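Local coordinates for proliferating cell nuclear antigen (Entamoeba histolytica, PDB 3P91), which probably serves as the sliding clamp that raises the processivity of DNA polymerase delta during replication, at residues V53-E58 against C247-Y252; D226-S231 against M240-E245; T27-N32 against M45-V50; E131-Q136 against Q235-M240. All blocks are in the same frame, centred on the assembly; numbering follows the deposited sequence.

How the contacts relate
Contacts 1, 2 and 4 meet on strands 238-244 and 247-253, in the long antiparallel sheet that runs through both domains of the chain. Contact 1 is the buried one: backbone pairing at the junction of the N-terminal and C-terminal halves, with an apolar face against helix 14-25. Contact 2, partly buried, is the hairpin next in the same sheet, adding a lysine-glutamate pair on the side away from its helix. Contact 4 lies at the surface and is made of prolines and aliphatic side chains; it uses the same strand 238-244 as contact 2. Contact 3, also partly buried, is a loop closure held mostly by polar groups, about 14 Å from contact 1 between centres, touching it through Thr-27.

Contact 1: V53-E58 against C247-Y252; sequences VSLLIE and CVLKFY
Val-53 swings CG1 anti to its backbone N (chi1 -170°), where the methyl meets Leu-249 CD1 at 4.0 Å and, obliquely to the ring, Phe-251 CE1. Phe-251 takes the other course, with CG anti to the carbonyl carbon (chi1 -58°), which lays its side chain alongside that of Val-53. Farther along this face Leu-55 CD1 reaches Cys-247 SG at 4.1 Å, and Ile-57 CG1 touches the same sulfur. Helix 14-25 packs on this apolar side through Leu-16, Val-20 and Leu-24.

The backbones hold the two strands in antiparallel register. Ser-54 and Lys-250 exchange a pair of bonds, Ser-54 N to Lys-250 O at 2.8 Å and Lys-250 N to Ser-54 O at 2.9 Å; Leu-56 and Val-248 form the second such pair. On the opposite face Ser-54 CB sits at the edge of the Tyr-252 ring, in its plane, and one water links Ser-54 OG (2.9 Å) with Tyr-252 OH (3.2 Å). A second water donates to Ser-54 O and Val-248 O. Strands 52-57 and 247-253 thereby join the two domains of the subunit in one continuous sheet, helices on one side, as is characteristic of the DNA-clamp fold of PCNA.

Contact 2: D226-S231 against M240-E245; sequences DNVKLS and MEFKGE
Lys-229 and Glu-241 form the hydrogen-bonded pair at the middle of a beta hairpin, strands 227-232 and 238-244, in the C-terminal half of the clamp's long sheet. The backbone bonds run both ways: Glu-241 N to Lys-229 O at 2.8 Å and Lys-229 N to Glu-241 O at 3.1 Å. A CA-H...O contact from Met-240 to the same Lys-229 carbonyl supplements them.

The charged contact lies on the partly exposed face. Both side chains leave the sheet side by side; Lys-229 bends at chi3 (74°), bringing NZ within 3.7 Å of Glu-241 OE2, a long salt bridge. Glu-241 OE2 also packs against Lys-250 of the next strand, so the carboxylate lies between two lysines.

Apolar packing fills the other face, turned to Phe-148 of helix 145-158. Val-228 CG2 does most of it. It presses on Met-240 CG at 3.4 Å, a tight fit, and makes a CH-pi contact over the face of the Phe-242 ring, 4.0 Å from the centroid. Toward the open end of the hairpin, one water donates to Asn-227 O (3.2 Å) and to Glu-241 O (2.9 Å) while accepting from Lys-243 N (2.9 Å).

Contact 3: T27-N32 against M45-V50; sequences TIDKTN and MDNSHV
Thr-27 O receives Asn-47 N at 2.9 Å, the one strong hydrogen bond between the segments. Round it the Asn-47 side chain lies across Asp-29 at about a right angle, amide and carboxylate planes 54° apart, and makes two weak bonds: Asn-47 ND2 gives to Asp-29 OD2 at 3.4 Å, while Asn-47 OD1 takes Asp-29 N at 3.5 Å. Beside these bonds packs the Ile-28 side chain. With CG1 anti to the backbone N (chi1 179°), it brings its CD1 methyl to 3.5 Å from the carbonyl oxygen Met-45 O.

What presents Asn-47 is a type I beta turn from Asp-46 to His-49, in the loop between strands 39-45 and 52-57 of the N-terminal half of the clamp. Asp-46 O accepts twice, from His-49 N (3.0 Å) and from His-49 ND1 (3.2 Å), the latter in the plane of the imidazole, which helps fix the ring's rotation. Met-45 CE lies over the centre of one face of that ring. The Asp-46 carboxylate holds the return of the loop: OD2 takes Val-50 N at 2.6 Å through its syn lone pair; OD2 also accepts from Ser-51 N. On the other segment, Thr-27 OG1 is bonded to Leu-24 O of helix 14-25, and Ile-28 packs on Leu-77 of helix 77-84.

Contact 4: E131-Q136 against Q235-M240; sequences EIPELQ and QAPLIM
Pro-133 and Pro-237 set their rings past each other in opposite directions, so that the two CG atoms, one from each ring, come within 3.6 Å. Pro-133 CB lies slightly farther, 3.9 Å from Pro-237 CG. Beside this pair, Leu-135 aims its side chain at the 235-240 segment; chi1 of -73° places CG opposite the carbonyl carbon, and from there the two methyls go to different partners. CD1 is the busy one. It rests on Ala-236 CB at 3.5 Å, stands 3.9 Å from Pro-237 CD, and lies 3.3 Å from Pro-237 O, close for a methyl against a carbonyl oxygen. The other branch, Leu-135 CD2, barely meets Ile-239 CD1, at 4.4 Å.

The side chains meet one another through carbon atoms alone, and the patch lies at the surface of the subunit, where the atoms of Pro-133, Leu-135, Ala-236 and Pro-237 also touch a neighbouring molecule in the crystal. The segment 131-136 belongs to the long linker between the two domains. In PCNA of other organisms this interdomain connecting loop borders the pocket that takes the PIP-box peptides of partner proteins, and the same is probably true here.

Tyr-252 of strand 247-253 is touched by the side chains of Ile-132, Pro-133 and Leu-135, so the linker lies against that strand as well as against the start of strand 238-244, where Leu-238 bonds through its backbone to Leu-253.

Contact 1: V53-E58 against C247-Y252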
loop_
_atom_site.group_PDB
_atom_site.type_symbol
_atom_site.label_atom_id
_atom_site.label_comp_id
_atom_site.label_asym_id
_atom_site.label_seq_id
_atom_site.Cartn_x
_atom_site.Cartn_y
_atom_site.Cartn_z
ATOM N N VAL A 53 18.099 -25.837 1.452
ATOM C CA VAL A 53 17.332 -25.359 2.590
ATOM C C VAL A 53 17.292 -26.450 3.648
ATOM O O VAL A 53 17.133 -27.622 3.326
ATOM C CB VAL A 53 15.880 -25.012 2.197
ATOM C CG1 VAL A 53 15.190 -24.298 3.336
ATOM C CG2 VAL A 53 15.850 -24.171 0.929
ATOM N N SER A 54 17.432 -26.055 4.911
ATOM C CA SER A 54 17.407 -26.989 6.028
ATOM C C SER A 54 16.585 -26.450 7.191
ATOM O O SER A 54 17.032 -25.555 7.899
ATOM C CB SER A 54 18.824 -27.253 6.516
ATOM O OG SER A 54 18.812 -27.995 7.719
ATOM N N LEU A 55 15.394 -27.002 7.398
ATOM C CA LEU A 55 14.553 -26.582 8.513
ATOM C C LEU A 55 14.394 -27.662 9.562
ATOM O O LEU A 55 14.223 -28.839 9.252
ATOM C CB LEU A 55 13.162 -26.162 8.035
ATOM C CG LEU A 55 12.068 -26.045 9.112
ATOM C CD1 LEU A 55 12.198 -24.761 9.931
ATOM C CD2 LEU A 55 10.683 -26.140 8.488
ATOM N N LEU A 56 14.433 -27.241 10.816
ATOM C CA LEU A 56 14.093 -28.123 11.905
ATOM C C LEU A 56 13.226 -27.404 12.921
ATOM O O LEU A 56 13.689 -26.504 13.610
ATOM C CB LEU A 56 15.349 -28.623 12.591
ATOM C CG LEU A 56 15.024 -29.464 13.814
ATOM C CD1 LEU A 56 14.191 -30.669 13.399
ATOM C CD2 LEU A 56 16.300 -29.888 14.522
ATOM N N ILE A 57 11.960 -27.787 13.004
ATOM C CA ILE A 57 11.158 -27.366 14.133
ATOM C C ILE A 57 11.203 -28.476 15.169
ATOM O O ILE A 57 10.911 -29.626 14.868
ATOM C CB ILE A 57 9.708 -27.080 13.745
ATOM C CG1 ILE A 57 9.659 -26.221 12.487
ATOM C CG2 ILE A 57 9.000 -26.383 14.888
ATOM C CD1 ILE A 57 8.281 -25.980 11.976
ATOM N N GLU A 58 11.583 -28.130 16.386
ATOM C CA GLU A 58 11.718 -29.119 17.438
ATOM C C GLU A 58 10.423 -29.297 18.201
ATOM O O GLU A 58 9.518 -28.463 18.101
ATOM C CB GLU A 58 12.803 -28.687 18.408
ATOM C CG GLU A 58 14.182 -28.582 17.792
ATOM C CD GLU A 58 15.258 -28.681 18.844
ATOM O OE1 GLU A 58 15.765 -29.808 19.063
ATOM O OE2 GLU A 58 15.567 -27.636 19.463
ATOM N N CYS A 247 13.537 -23.751 17.134
ATOM C CA CYS A 247 13.395 -23.853 15.706
ATOM C C CYS A 247 14.626 -23.222 15.092
ATOM O O CYS A 247 15.221 -22.319 15.673
ATOM C CB CYS A 247 12.149 -23.086 15.289
ATOM S SG CYS A 247 11.983 -22.826 13.529
ATOM N N VAL A 248 15.025 -23.704 13.927
ATOM C CA VAL A 248 16.155 -23.111 13.245
ATOM C C VAL A 248 16.015 -23.337 11.759
ATOM O O VAL A 248 15.515 -24.372 11.323
ATOM C CB VAL A 248 17.504 -23.669 13.755
ATOM C CG1 VAL A 248 17.627 -25.150 13.439
ATOM C CG2 VAL A 248 18.682 -22.865 13.176
ATOM N N LEU A 249 16.430 -22.344 10.984
ATOM C CA LEU A 249 16.328 -22.402 9.541
ATOM C C LEU A 249 17.698 -22.093 8.980
ATOM O O LEU A 249 18.356 -21.166 9.433
ATOM C CB LEU A 249 15.314 -21.375 9.054
ATOM C CG LEU A 249 15.183 -21.246 7.538
ATOM C CD1 LEU A 249 14.697 -22.556 6.934
ATOM C CD2 LEU A 249 14.253 -20.098 7.162
ATOM N N LYS A 250 18.148 -22.877 8.011
ATOM C CA LYS A 250 19.464 -22.646 7.437
ATOM C C LYS A 250 19.466 -22.778 5.932
ATOM O O LYS A 250 18.749 -23.608 5.372
ATOM C CB LYS A 250 20.494 -23.608 8.013
ATOM C CG LYS A 250 20.807 -23.389 9.458
ATOM C CD LYS A 250 21.636 -24.538 9.937
ATOM C CE LYS A 250 22.008 -24.410 11.388
ATOM N NZ LYS A 250 22.764 -25.628 11.784
ATOM N N PHE A 251 20.283 -21.949 5.290
ATOM C CA PHE A 251 20.488 -22.024 3.858
ATOM C C PHE A 251 21.955 -22.245 3.579
ATOM O O PHE A 251 22.807 -21.725 4.297
ATOM C CB PHE A 251 20.060 -20.730 3.199
ATOM C CG PHE A 251 18.648 -20.372 3.453
ATOM C CD1 PHE A 251 17.659 -20.777 2.585
ATOM C CD2 PHE A 251 18.306 -19.623 4.553
ATOM C CE1 PHE A 251 16.346 -20.441 2.809
ATOM C CE2 PHE A 251 16.999 -19.281 4.783
ATOM C CZ PHE A 251 16.014 -19.694 3.910
ATOM N N TYR A 252 22.241 -23.010 2.529
ATOM C CA TYR A 252 23.609 -23.297 2.125
ATOM C C TYR A 252 23.816 -22.859 0.698
ATOM O O TYR A 252 23.124 -23.331 -0.204
ATOM C CB TYR A 252 23.897 -24.789 2.234
ATOM C CG TYR A 252 23.814 -25.325 3.638
ATOM C CD1 TYR A 252 24.964 -25.566 4.368
ATOM C CD2 TYR A 252 22.583 -25.588 4.238
ATOM C CE1 TYR A 252 24.902 -26.059 5.648
ATOM C CE2 TYR A 252 22.509 -26.080 5.529
ATOM C CZ TYR A 252 23.680 -26.317 6.227
ATOM O OH TYR A 252 23.646 -26.810 7.512
HETATM O O HOH W 1 17.928 -26.292 10.514
HETATM O O HOH W 2 21.316 -28.167 9.229
#

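Contact 2: D226-S231 against M240-E245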
loop_
_atom_site.group_PDB
_atom_site.type_symbol
_atom_site.label_atom_id
_atom_site.label_comp_id
_atom_site.label_asym_id
_atom_site.label_seq_id
_atom_site.Cartn_x
_atom_site.Cartn_y
_atom_site.Cartn_z
ATOM N N ASP A 226 15.699 -12.452 15.527
ATOM C CA ASP A 226 16.166 -11.067 15.630
ATOM C C ASP A 226 17.451 -10.821 14.845
ATOM O O ASP A 226 17.600 -9.792 14.178
ATOM C CB ASP A 226 16.367 -10.671 17.094
ATOM C CG ASP A 226 15.076 -10.234 17.763
ATOM O OD1 ASP A 226 14.347 -9.411 17.166
ATOM O OD2 ASP A 226 14.792 -10.718 18.880
ATOM N N ASN A 227 18.366 -11.779 14.933
ATOM C CA ASN A 227 19.637 -11.717 14.232
ATOM C C ASN A 227 19.775 -12.803 13.162
ATOM O O ASN A 227 19.106 -13.832 13.217
ATOM C CB ASN A 227 20.788 -11.824 15.233
ATOM C CG ASN A 227 20.907 -10.595 16.122
ATOM O OD1 ASN A 227 20.821 -9.465 15.651
ATOM N ND2 ASN A 227 21.111 -10.814 17.411
ATOM N N VAL A 228 20.641 -12.563 12.183
ATOM C CA VAL A 228 20.986 -13.584 11.200
ATOM C C VAL A 228 22.444 -13.979 11.381
ATOM O O VAL A 228 23.284 -13.126 11.655
ATOM C CB VAL A 228 20.769 -13.097 9.755
ATOM C CG1 VAL A 228 21.586 -11.856 9.480
ATOM C CG2 VAL A 228 21.112 -14.206 8.764
ATOM N N LYS A 229 22.743 -15.266 11.245
ATOM C CA LYS A 229 24.121 -15.716 11.339
ATOM C C LYS A 229 24.658 -16.240 10.013
ATOM O O LYS A 229 24.151 -17.213 9.460
ATOM C CB LYS A 229 24.294 -16.768 12.431
ATOM C CG LYS A 229 25.736 -16.910 12.879
ATOM C CD LYS A 229 25.898 -17.992 13.909
ATOM C CE LYS A 229 25.797 -19.354 13.269
ATOM N NZ LYS A 229 26.226 -20.423 14.210
ATOM N N LEU A 230 25.698 -15.579 9.515
ATOM C CA LEU A 230 26.341 -15.977 8.282
ATOM C C LEU A 230 27.681 -16.616 8.599
ATOM O O LEU A 230 28.576 -15.971 9.146
ATOM C CB LEU A 230 26.574 -14.764 7.393
ATOM C CG LEU A 230 25.423 -13.828 7.024
ATOM C CD1 LEU A 230 24.796 -13.194 8.253
ATOM C CD2 LEU A 230 25.946 -12.745 6.094
ATOM N N SER A 231 27.817 -17.886 8.249
ATOM C CA SER A 231 29.079 -18.583 8.400
ATOM C C SER A 231 29.807 -18.561 7.073
ATOM O O SER A 231 29.351 -19.144 6.093
ATOM C CB SER A 231 28.838 -20.007 8.859
ATOM O OG SER A 231 28.290 -20.010 10.159
ATOM N N MET A 240 23.567 -19.295 6.009
ATOM C CA MET A 240 22.775 -18.219 6.576
ATOM C C MET A 240 21.748 -18.863 7.490
ATOM O O MET A 240 20.847 -19.544 7.024
ATOM C CB MET A 240 22.097 -17.406 5.473
ATOM C CG MET A 240 21.509 -16.084 5.932
ATOM S SD MET A 240 20.679 -15.207 4.586
ATOM C CE MET A 240 22.060 -14.878 3.505
ATOM N N GLU A 241 21.905 -18.662 8.793
ATOM C CA GLU A 241 21.064 -19.325 9.779
ATOM C C GLU A 241 20.110 -18.389 10.514
ATOM O O GLU A 241 20.509 -17.354 11.035
ATOM C CB GLU A 241 21.932 -20.037 10.808
ATOM C CG GLU A 241 21.159 -20.448 12.046
ATOM C CD GLU A 241 22.061 -20.919 13.164
ATOM O OE1 GLU A 241 21.806 -20.552 14.329
ATOM O OE2 GLU A 241 23.024 -21.659 12.878
ATOM N N PHE A 242 18.843 -18.777 10.562
ATOM C CA PHE A 242 17.856 -18.082 11.368
ATOM C C PHE A 242 17.362 -18.998 12.486
ATOM O O PHE A 242 16.468 -19.819 12.283
ATOM C CB PHE A 242 16.689 -17.625 10.498
ATOM C CG PHE A 242 17.083 -16.663 9.427
ATOM C CD1 PHE A 242 17.051 -15.299 9.658
ATOM C CD2 PHE A 242 17.509 -17.120 8.193
ATOM C CE1 PHE A 242 17.432 -14.407 8.674
ATOM C CE2 PHE A 242 17.883 -16.230 7.205
ATOM C CZ PHE A 242 17.847 -14.876 7.447
ATOM N N LYS A 243 17.954 -18.854 13.667
ATOM C CA LYS A 243 17.578 -19.668 14.815
ATOM C C LYS A 243 16.521 -18.999 15.692
ATOM O O LYS A 243 16.783 -17.979 16.328
ATOM C CB LYS A 243 18.809 -20.019 15.647
ATOM C CG LYS A 243 18.475 -20.656 16.984
ATOM C CD LYS A 243 19.707 -21.284 17.604
ATOM C CE LYS A 243 20.789 -20.256 17.858
ATOM N NZ LYS A 243 20.373 -19.278 18.902
ATOM N N GLY A 244 15.328 -19.587 15.717
ATOM C CA GLY A 244 14.245 -19.101 16.552
ATOM C C GLY A 244 14.221 -19.790 17.904
ATOM O O GLY A 244 15.209 -20.399 18.321
ATOM N N GLU A 245 13.083 -19.699 18.587
ATOM C CA GLU A 245 12.922 -20.291 19.914
ATOM C C GLU A 245 13.357 -21.766 19.979
ATOM O O GLU A 245 14.433 -22.088 20.499
ATOM C CB GLU A 245 11.475 -20.127 20.395
HETATM O O HOH W 3 20.057 -16.811 13.799
#

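Contact 3: T27-N32 against M45-V50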
loop_
_atom_site.group_PDB
_atom_site.type_symbol
_atom_site.label_atom_id
_atom_site.label_comp_id
_atom_site.label_asym_id
_atom_site.label_seq_id
_atom_site.Cartn_x
_atom_site.Cartn_y
_atom_site.Cartn_z
ATOM N N THR A 27 11.862 -19.418 -1.265
ATOM C CA THR A 27 12.986 -20.131 -1.862
ATOM C C THR A 27 12.612 -21.486 -2.466
ATOM O O THR A 27 13.355 -22.040 -3.275
ATOM C CB THR A 27 14.108 -20.326 -0.839
ATOM O OG1 THR A 27 13.650 -21.203 0.196
ATOM C CG2 THR A 27 14.509 -18.981 -0.228
ATOM N N ILE A 28 11.464 -22.020 -2.064
ATOM C CA ILE A 28 10.985 -23.288 -2.602
ATOM C C ILE A 28 9.459 -23.305 -2.588
ATOM O O ILE A 28 8.843 -22.768 -1.670
ATOM C CB ILE A 28 11.603 -24.517 -1.850
ATOM C CG1 ILE A 28 11.066 -25.835 -2.409
ATOM C CG2 ILE A 28 11.371 -24.431 -0.351
ATOM C CD1 ILE A 28 11.689 -26.246 -3.719
ATOM N N ASP A 29 8.861 -23.903 -3.619
ATOM C CA ASP A 29 7.404 -23.886 -3.816
ATOM C C ASP A 29 6.675 -25.102 -3.229
ATOM O O ASP A 29 5.693 -24.965 -2.502
ATOM C CB ASP A 29 7.062 -23.766 -5.307
ATOM C CG ASP A 29 7.493 -22.431 -5.912
ATOM O OD1 ASP A 29 7.700 -22.398 -7.146
ATOM O OD2 ASP A 29 7.618 -21.420 -5.172
ATOM N N LYS A 30 7.139 -26.294 -3.571
ATOM C CA LYS A 30 6.581 -27.507 -2.997
ATOM C C LYS A 30 7.684 -28.249 -2.258
ATOM O O LYS A 30 8.810 -28.328 -2.739
ATOM C CB LYS A 30 5.989 -28.394 -4.092
ATOM C CG LYS A 30 4.917 -27.716 -4.916
ATOM C CD LYS A 30 4.624 -28.497 -6.182
ATOM C CE LYS A 30 3.740 -27.694 -7.131
ATOM N NZ LYS A 30 3.587 -28.384 -8.448
ATOM N N THR A 31 7.380 -28.780 -1.083
ATOM C CA THR A 31 8.392 -29.514 -0.340
ATOM C C THR A 31 7.786 -30.530 0.616
ATOM O O THR A 31 6.628 -30.424 1.012
ATOM C CB THR A 31 9.357 -28.565 0.412
ATOM O OG1 THR A 31 10.503 -29.301 0.855
ATOM C CG2 THR A 31 8.677 -27.921 1.603
ATOM N N ASN A 32 8.577 -31.531 0.960
ATOM C CA ASN A 32 8.149 -32.519 1.919
ATOM C C ASN A 32 8.451 -32.072 3.330
ATOM O O ASN A 32 9.541 -31.591 3.630
ATOM C CB ASN A 32 8.832 -33.856 1.653
ATOM C CG ASN A 32 8.226 -34.589 0.491
ATOM O OD1 ASN A 32 7.010 -34.753 0.411
ATOM N ND2 ASN A 32 9.067 -35.028 -0.427
ATOM N N MET A 45 16.668 -28.815 -1.997
ATOM C CA MET A 45 17.255 -27.742 -2.789
ATOM C C MET A 45 16.235 -26.664 -3.055
ATOM O O MET A 45 15.035 -26.928 -3.071
ATOM C CB MET A 45 17.762 -28.279 -4.122
ATOM C CG MET A 45 18.863 -29.304 -3.974
ATOM S SD MET A 45 19.601 -29.722 -5.552
ATOM C CE MET A 45 18.177 -30.310 -6.447
ATOM N N ASP A 46 16.715 -25.446 -3.266
ATOM C CA ASP A 46 15.841 -24.344 -3.640
ATOM C C ASP A 46 15.229 -24.623 -5.003
ATOM O O ASP A 46 15.602 -25.579 -5.675
ATOM C CB ASP A 46 16.637 -23.045 -3.704
ATOM C CG ASP A 46 17.447 -22.925 -4.973
ATOM O OD1 ASP A 46 17.393 -21.859 -5.604
ATOM O OD2 ASP A 46 18.132 -23.896 -5.350
ATOM N N ASN A 47 14.299 -23.773 -5.408
ATOM C CA ASN A 47 13.686 -23.854 -6.730
ATOM C C ASN A 47 14.673 -24.022 -7.882
ATOM O O ASN A 47 14.442 -24.814 -8.794
ATOM C CB ASN A 47 12.840 -22.603 -6.984
ATOM C CG ASN A 47 11.455 -22.711 -6.387
ATOM O OD1 ASN A 47 10.821 -23.760 -6.460
ATOM N ND2 ASN A 47 10.980 -21.629 -5.786
ATOM N N SER A 48 15.761 -23.258 -7.847
ATOM C CA SER A 48 16.738 -23.265 -8.931
ATOM C C SER A 48 17.735 -24.413 -8.862
ATOM O O SER A 48 18.591 -24.539 -9.736
ATOM C CB SER A 48 17.504 -21.955 -8.948
ATOM O OG SER A 48 16.613 -20.877 -9.078
ATOM N N HIS A 49 17.631 -25.245 -7.831
ATOM C CA HIS A 49 18.572 -26.331 -7.668
ATOM C C HIS A 49 19.954 -25.738 -7.637
ATOM O O HIS A 49 20.838 -26.153 -8.378
ATOM C CB HIS A 49 18.453 -27.301 -8.834
ATOM C CG HIS A 49 17.201 -28.110 -8.801
ATOM N ND1 HIS A 49 16.176 -27.851 -7.917
ATOM C CD2 HIS A 49 16.809 -29.180 -9.531
ATOM C CE1 HIS A 49 15.206 -28.728 -8.102
ATOM N NE2 HIS A 49 15.565 -29.545 -9.076
ATOM N N VAL A 50 20.123 -24.747 -6.775
ATOM C CA VAL A 50 21.358 -23.987 -6.693
ATOM C C VAL A 50 21.844 -23.981 -5.257
ATOM O O VAL A 50 23.039 -23.861 -4.991
ATOM C CB VAL A 50 21.133 -22.533 -7.166
ATOM C CG1 VAL A 50 22.066 -21.588 -6.452
ATOM C CG2 VAL A 50 21.296 -22.428 -8.670
#

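Contact 4: E131-Q136 against Q235-M240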
loop_
_atom_site.group_PDB
_atom_site.type_symbol
_atom_site.label_atom_id
_atom_site.label_comp_id
_atom_site.label_asym_id
_atom_site.label_seq_id
_atom_site.Cartn_x
_atom_site.Cartn_y
_atom_site.Cartn_z
ATOM N N GLU A 131 21.901 -34.044 1.358
ATOM C CA GLU A 131 22.786 -33.991 2.509
ATOM C C GLU A 131 23.479 -32.641 2.549
ATOM O O GLU A 131 23.888 -32.113 1.521
ATOM C CB GLU A 131 23.835 -35.099 2.423
ATOM C CG GLU A 131 23.271 -36.467 2.113
ATOM C CD GLU A 131 22.439 -37.009 3.248
ATOM O OE1 GLU A 131 21.453 -37.728 2.973
ATOM O OE2 GLU A 131 22.774 -36.717 4.418
ATOM N N ILE A 132 23.610 -32.089 3.746
ATOM C CA ILE A 132 24.308 -30.828 3.920
ATOM C C ILE A 132 25.798 -30.999 3.624
ATOM O O ILE A 132 26.348 -32.088 3.761
ATOM C CB ILE A 132 24.081 -30.241 5.339
ATOM C CG1 ILE A 132 24.870 -31.020 6.394
ATOM C CG2 ILE A 132 22.593 -30.217 5.668
ATOM C CD1 ILE A 132 24.554 -30.624 7.827
ATOM N N PRO A 133 26.450 -29.923 3.180
ATOM C CA PRO A 133 27.879 -30.001 2.897
ATOM C C PRO A 133 28.707 -29.987 4.178
ATOM O O PRO A 133 28.184 -29.660 5.246
ATOM C CB PRO A 133 28.136 -28.732 2.082
ATOM C CG PRO A 133 27.075 -27.792 2.505
ATOM C CD PRO A 133 25.873 -28.626 2.786
ATOM N N GLU A 134 29.983 -30.352 4.073
ATOM C CA GLU A 134 30.898 -30.237 5.198
ATOM C C GLU A 134 31.575 -28.883 5.116
ATOM O O GLU A 134 31.941 -28.437 4.030
ATOM C CB GLU A 134 31.939 -31.363 5.184
ATOM C CG GLU A 134 31.361 -32.747 5.393
ATOM C CD GLU A 134 30.718 -32.913 6.765
ATOM O OE1 GLU A 134 29.574 -33.412 6.833
ATOM O OE2 GLU A 134 31.354 -32.545 7.776
ATOM N N LEU A 135 31.727 -28.235 6.267
ATOM C CA LEU A 135 32.280 -26.889 6.341
ATOM C C LEU A 135 33.263 -26.721 7.481
ATOM O O LEU A 135 33.163 -27.371 8.523
ATOM C CB LEU A 135 31.174 -25.851 6.574
ATOM C CG LEU A 135 30.178 -25.432 5.496
ATOM C CD1 LEU A 135 30.860 -25.352 4.148
ATOM C CD2 LEU A 135 28.998 -26.377 5.446
ATOM N N GLN A 136 34.204 -25.815 7.279
ATOM C CA GLN A 136 34.902 -25.196 8.391
ATOM C C GLN A 136 35.105 -23.754 8.009
ATOM O O GLN A 136 35.948 -23.435 7.177
ATOM C CB GLN A 136 36.223 -25.890 8.697
ATOM C CG GLN A 136 37.182 -25.917 7.561
ATOM C CD GLN A 136 38.527 -26.425 7.991
ATOM O OE1 GLN A 136 38.707 -26.837 9.138
ATOM N NE2 GLN A 136 39.486 -26.399 7.079
ATOM N N GLN A 235 35.937 -20.776 -0.113
ATOM C CA GLN A 235 35.735 -21.753 -1.187
ATOM C C GLN A 235 34.508 -22.644 -1.010
ATOM O O GLN A 235 33.958 -23.146 -1.993
ATOM C CB GLN A 235 36.984 -22.626 -1.372
ATOM C CG GLN A 235 38.116 -21.967 -2.147
ATOM C CD GLN A 235 38.812 -20.898 -1.344
ATOM O OE1 GLN A 235 39.254 -21.143 -0.219
ATOM N NE2 GLN A 235 38.902 -19.696 -1.905
ATOM N N ALA A 236 34.098 -22.842 0.242
ATOM C CA ALA A 236 32.970 -23.711 0.584
ATOM C C ALA A 236 31.689 -22.904 0.845
ATOM O O ALA A 236 31.760 -21.719 1.174
ATOM C CB ALA A 236 33.325 -24.579 1.800
ATOM N N PRO A 237 30.513 -23.544 0.707
ATOM C CA PRO A 237 29.242 -22.819 0.833
ATOM C C PRO A 237 29.064 -22.029 2.125
ATOM O O PRO A 237 29.421 -22.480 3.215
ATOM C CB PRO A 237 28.170 -23.922 0.716
ATOM C CG PRO A 237 28.895 -25.206 0.720
ATOM C CD PRO A 237 30.303 -24.928 0.268
ATOM N N LEU A 238 28.518 -20.831 1.970
ATOM C CA LEU A 238 28.120 -20.005 3.090
ATOM C C LEU A 238 26.907 -20.615 3.783
ATOM O O LEU A 238 26.124 -21.328 3.164
ATOM C CB LEU A 238 27.767 -18.608 2.577
ATOM C CG LEU A 238 26.975 -17.665 3.480
ATOM C CD1 LEU A 238 27.870 -16.918 4.441
ATOM C CD2 LEU A 238 26.177 -16.721 2.629
ATOM N N ILE A 239 26.760 -20.330 5.073
ATOM C CA ILE A 239 25.543 -20.665 5.796
ATOM C C ILE A 239 24.863 -19.391 6.263
ATOM O O ILE A 239 25.497 -18.508 6.841
ATOM C CB ILE A 239 25.824 -21.507 7.048
ATOM C CG1 ILE A 239 26.884 -22.556 6.768
ATOM C CG2 ILE A 239 24.552 -22.173 7.551
ATOM C CD1 ILE A 239 27.298 -23.280 8.000
ATOM N N MET A 240 23.567 -19.295 6.009
ATOM C CA MET A 240 22.775 -18.219 6.576
ATOM C C MET A 240 21.748 -18.863 7.490
ATOM O O MET A 240 20.847 -19.544 7.024
ATOM C CB MET A 240 22.097 -17.406 5.473
ATOM C CG MET A 240 21.509 -16.084 5.932
ATOM S SD MET A 240 20.679 -15.207 4.586
ATOM C CE MET A 240 22.060 -14.878 3.505
#